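Ferric vibriobactin ABC transporter, periplasmic ferric vibriobactin-binding protein (Vibrio cholerae, PDB 3R5S) probably binds ferric vibriobactin in the periplasm and delivers it to an ABC transporter for iron uptake. Local coordinates at residues A[229-234]-A[261-266]. Sequence-based numbering, arbitrary orientation.
Sequences TTFLIT and YGLGEN
Tyr261 N donates to Thr230 O (2.9 Å) almost in line with the carbonyl, and Leu232 N returns the bond to Tyr261 O. Leu263 N then reaches Leu232 O at 2.8 Å, with an N-H...O angle of 168°. These three bonds join residues 229-234 to 261-266 in parallel register, a compact example of how an edge strand is attached to its sheet. Tyr261 O also receives a CA-H...O contact from Phe231, so this carbonyl is gripped twice by the neighbouring strand. Beyond the paired strands, a water donates to Glu265 O and makes a weak bond with Thr234 OG1, while Ser267 OG bonds to both Thr234 N and Gly264 O.

Phe231 and Tyr261 project from the same face of the sheet. Their rings are inclined at 43° to each other, Phe231 CE1 lying 3.9 Å from Tyr261 CD2. The methyl CG2 of Thr229 meets the Tyr261 ring at its edge, a position it owes to standing anti to the backbone N. On the other flank of Phe231, Leu263 crosses at about a right angle, its CG 3.7 Å from Phe231 CB; its CD1 continues to Ile233 CD1 at 3.6 Å.

Helix 272-286 covers this aromatic face, with Leu282 and Phe286 against Phe231, Phe286 edge-to-face with Tyr261, and Ile278 against Leu263. Helix 237-244 packs on the opposite face, through Ala240 and Phe243 against Leu232; with helix 253-256 it makes the connection a beta-alpha-beta crossover. In the mixed sheet of the second lobe, strand 229-232 lies between 165-169 and 260-262, one of two outermost strands.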
ATOM      1  N   THR A 229       1.465  -9.964 -21.155  1.00  8.85           N
ATOM      2  CA  THR A 229       0.433  -9.864 -20.122  1.00  9.67           C
ATOM      3  C   THR A 229       0.366  -8.455 -19.548  1.00  9.31           C
ATOM      4  O   THR A 229       1.394  -7.794 -19.374  1.00  9.01           O
ATOM      5  CB  THR A 229       0.700 -10.869 -18.979  1.00 11.06           C
ATOM      6  OG1 THR A 229       0.495 -12.205 -19.454  1.00 11.30           O
ATOM      7  CG2 THR A 229      -0.213 -10.615 -17.779  1.00  8.90           C
ATOM      8  N   THR A 230      -0.843  -7.991 -19.247  1.00  8.04           N
ATOM      9  CA  THR A 230      -0.994  -6.693 -18.598  1.00  8.46           C
ATOM     10  C   THR A 230      -1.798  -6.803 -17.320  1.00  8.17           C
ATOM     11  O   THR A 230      -2.885  -7.399 -17.315  1.00  8.68           O
ATOM     12  CB  THR A 230      -1.714  -5.683 -19.500  1.00 11.92           C
ATOM     13  OG1 THR A 230      -0.896  -5.382 -20.638  1.00  9.07           O
ATOM     14  CG2 THR A 230      -2.009  -4.411 -18.717  1.00  8.23           C
ATOM     15  N   PHE A 231      -1.266  -6.216 -16.245  1.00  6.93           N
ATOM     16  CA  PHE A 231      -1.998  -6.103 -14.984  1.00  9.08           C
ATOM     17  C   PHE A 231      -2.427  -4.665 -14.771  1.00  8.71           C
ATOM     18  O   PHE A 231      -1.607  -3.757 -14.856  1.00  9.99           O
ATOM     19  CB  PHE A 231      -1.135  -6.569 -13.811  1.00  9.15           C
ATOM     20  CG  PHE A 231      -0.913  -8.053 -13.778  1.00 11.74           C
ATOM     21  CD1 PHE A 231      -1.920  -8.914 -13.340  1.00 10.61           C
ATOM     22  CD2 PHE A 231       0.296  -8.591 -14.190  1.00  9.09           C
ATOM     23  CE1 PHE A 231      -1.716 -10.289 -13.308  1.00 11.39           C
ATOM     24  CE2 PHE A 231       0.500  -9.965 -14.160  1.00  8.02           C
ATOM     25  CZ  PHE A 231      -0.500 -10.810 -13.717  1.00  9.50           C
ATOM     26  N   LEU A 232      -3.712  -4.464 -14.487  1.00  8.30           N
ATOM     27  CA  LEU A 232      -4.290  -3.129 -14.401  1.00  8.09           C
ATOM     28  C   LEU A 232      -4.539  -2.669 -12.967  1.00 11.73           C
ATOM     29  O   LEU A 232      -5.250  -3.322 -12.202  1.00 11.44           O
ATOM     30  CB  LEU A 232      -5.590  -3.059 -15.212  1.00  8.81           C
ATOM     31  CG  LEU A 232      -5.423  -3.302 -16.720  1.00 11.91           C
ATOM     32  CD1 LEU A 232      -6.769  -3.500 -17.387  1.00 11.20           C
ATOM     33  CD2 LEU A 232      -4.686  -2.134 -17.346  1.00 13.77           C
ATOM     34  N   ILE A 233      -3.933  -1.538 -12.624  1.00 10.67           N
ATOM     35  CA  ILE A 233      -4.050  -0.924 -11.308  1.00 12.08           C
ATOM     36  C   ILE A 233      -5.475  -0.465 -11.008  1.00 12.76           C
ATOM     37  O   ILE A 233      -6.147   0.069 -11.876  1.00 11.92           O
ATOM     38  CB  ILE A 233      -3.098   0.310 -11.210  1.00 17.34           C
ATOM     39  CG1 ILE A 233      -1.637  -0.141 -11.233  1.00 17.22           C
ATOM     40  CG2 ILE A 233      -3.390   1.142  -9.990  1.00 17.58           C
ATOM     41  CD1 ILE A 233      -1.332  -1.272 -10.278  1.00 13.80           C
ATOM     42  N   THR A 234      -5.916  -0.690  -9.771  1.00 12.95           N
ATOM     43  CA  THR A 234      -7.190  -0.180  -9.269  1.00 13.22           C
ATOM     44  C   THR A 234      -8.391  -0.612 -10.113  1.00 15.25           C
ATOM     45  O   THR A 234      -9.379   0.112 -10.220  1.00 16.07           O
ATOM     46  CB  THR A 234      -7.150   1.374  -9.133  1.00 18.90           C
ATOM     47  OG1 THR A 234      -5.969   1.760  -8.416  1.00 20.04           O
ATOM     48  CG2 THR A 234      -8.365   1.900  -8.381  1.00 20.96           C
ATOM     49  N   TYR A 261      -5.549  -8.426 -16.981  1.00  9.23           N
ATOM     50  CA  TYR A 261      -6.114  -8.824 -15.696  1.00  8.70           C
ATOM     51  C   TYR A 261      -6.118  -7.668 -14.721  1.00 12.95           C
ATOM     52  O   TYR A 261      -5.100  -7.008 -14.543  1.00 14.16           O
ATOM     53  CB  TYR A 261      -5.287  -9.954 -15.098  1.00  9.39           C
ATOM     54  CG  TYR A 261      -5.053 -11.111 -16.019  1.00 10.59           C
ATOM     55  CD1 TYR A 261      -6.107 -11.888 -16.468  1.00 14.06           C
ATOM     56  CD2 TYR A 261      -3.761 -11.445 -16.427  1.00 13.05           C
ATOM     57  CE1 TYR A 261      -5.886 -12.957 -17.303  1.00 14.88           C
ATOM     58  CE2 TYR A 261      -3.534 -12.510 -17.265  1.00 12.26           C
ATOM     59  CZ  TYR A 261      -4.600 -13.263 -17.693  1.00 12.11           C
ATOM     60  OH  TYR A 261      -4.377 -14.331 -18.530  1.00 14.63           O
ATOM     61  N   GLY A 262      -7.258  -7.421 -14.081  1.00  8.19           N
ATOM     62  CA  GLY A 262      -7.293  -6.421 -13.033  1.00 10.20           C
ATOM     63  C   GLY A 262      -6.516  -6.827 -11.793  1.00 10.65           C
ATOM     64  O   GLY A 262      -6.615  -7.963 -11.326  1.00  9.07           O
ATOM     65  N   LEU A 263      -5.747  -5.895 -11.241  1.00  9.23           N
ATOM     66  CA  LEU A 263      -5.064  -6.159  -9.977  1.00 14.27           C
ATOM     67  C   LEU A 263      -5.979  -5.926  -8.782  1.00 13.44           C
ATOM     68  O   LEU A 263      -5.602  -6.181  -7.635  1.00 16.88           O
ATOM     69  CB  LEU A 263      -3.798  -5.314  -9.832  1.00 12.18           C
ATOM     70  CG  LEU A 263      -2.517  -5.842 -10.475  1.00 17.53           C
ATOM     71  CD1 LEU A 263      -1.397  -4.858 -10.218  1.00 19.55           C
ATOM     72  CD2 LEU A 263      -2.127  -7.225  -9.957  1.00 10.97           C
ATOM     73  N   GLY A 264      -7.179  -5.428  -9.032  1.00 15.00           N
ATOM     74  CA  GLY A 264      -8.137  -5.279  -7.949  1.00 16.51           C
ATOM     75  C   GLY A 264      -8.336  -3.851  -7.509  1.00 14.49           C
ATOM     76  O   GLY A 264      -7.463  -3.003  -7.705  1.00 11.56           O
ATOM     77  N   GLU A 265      -9.491  -3.594  -6.902  1.00 14.65           N
ATOM     78  CA  GLU A 265      -9.909  -2.242  -6.566  1.00 16.75           C
ATOM     79  C   GLU A 265      -8.971  -1.536  -5.597  1.00 15.24           C
ATOM     80  O   GLU A 265      -8.928  -0.312  -5.571  1.00 14.12           O
ATOM     81  CB  GLU A 265     -11.329  -2.249  -5.979  1.00 20.04           C
ATOM     82  CG  GLU A 265     -12.437  -2.506  -6.996  1.00 33.25           C
ATOM     83  CD  GLU A 265     -12.590  -1.382  -8.012  1.00 32.26           C
ATOM     84  OE1 GLU A 265     -13.014  -0.265  -7.636  1.00 39.15           O
ATOM     85  OE2 GLU A 265     -12.285  -1.618  -9.196  1.00 33.19           O
ATOM     86  N   ASN A 266      -8.231  -2.296  -4.797  1.00 11.28           N
ATOM     87  CA  ASN A 266      -7.429  -1.687  -3.738  1.00 10.89           C
ATOM     88  C   ASN A 266      -5.932  -1.648  -4.051  1.00 14.24           C
ATOM     89  O   ASN A 266      -5.113  -1.428  -3.160  1.00 10.43           O
ATOM     90  CB  ASN A 266      -7.660  -2.412  -2.409  1.00 14.15           C
ATOM     91  CG  ASN A 266      -9.118  -2.429  -1.995  1.00 10.83           C
ATOM     92  OD1 ASN A 266      -9.846  -1.464  -2.212  1.00 15.93           O
ATOM     93  ND2 ASN A 266      -9.550  -3.526  -1.377  1.00 13.03           N
TER
HETATM   94  O   HOH W   1      -6.727   1.208  -5.204  1.00 14.95           O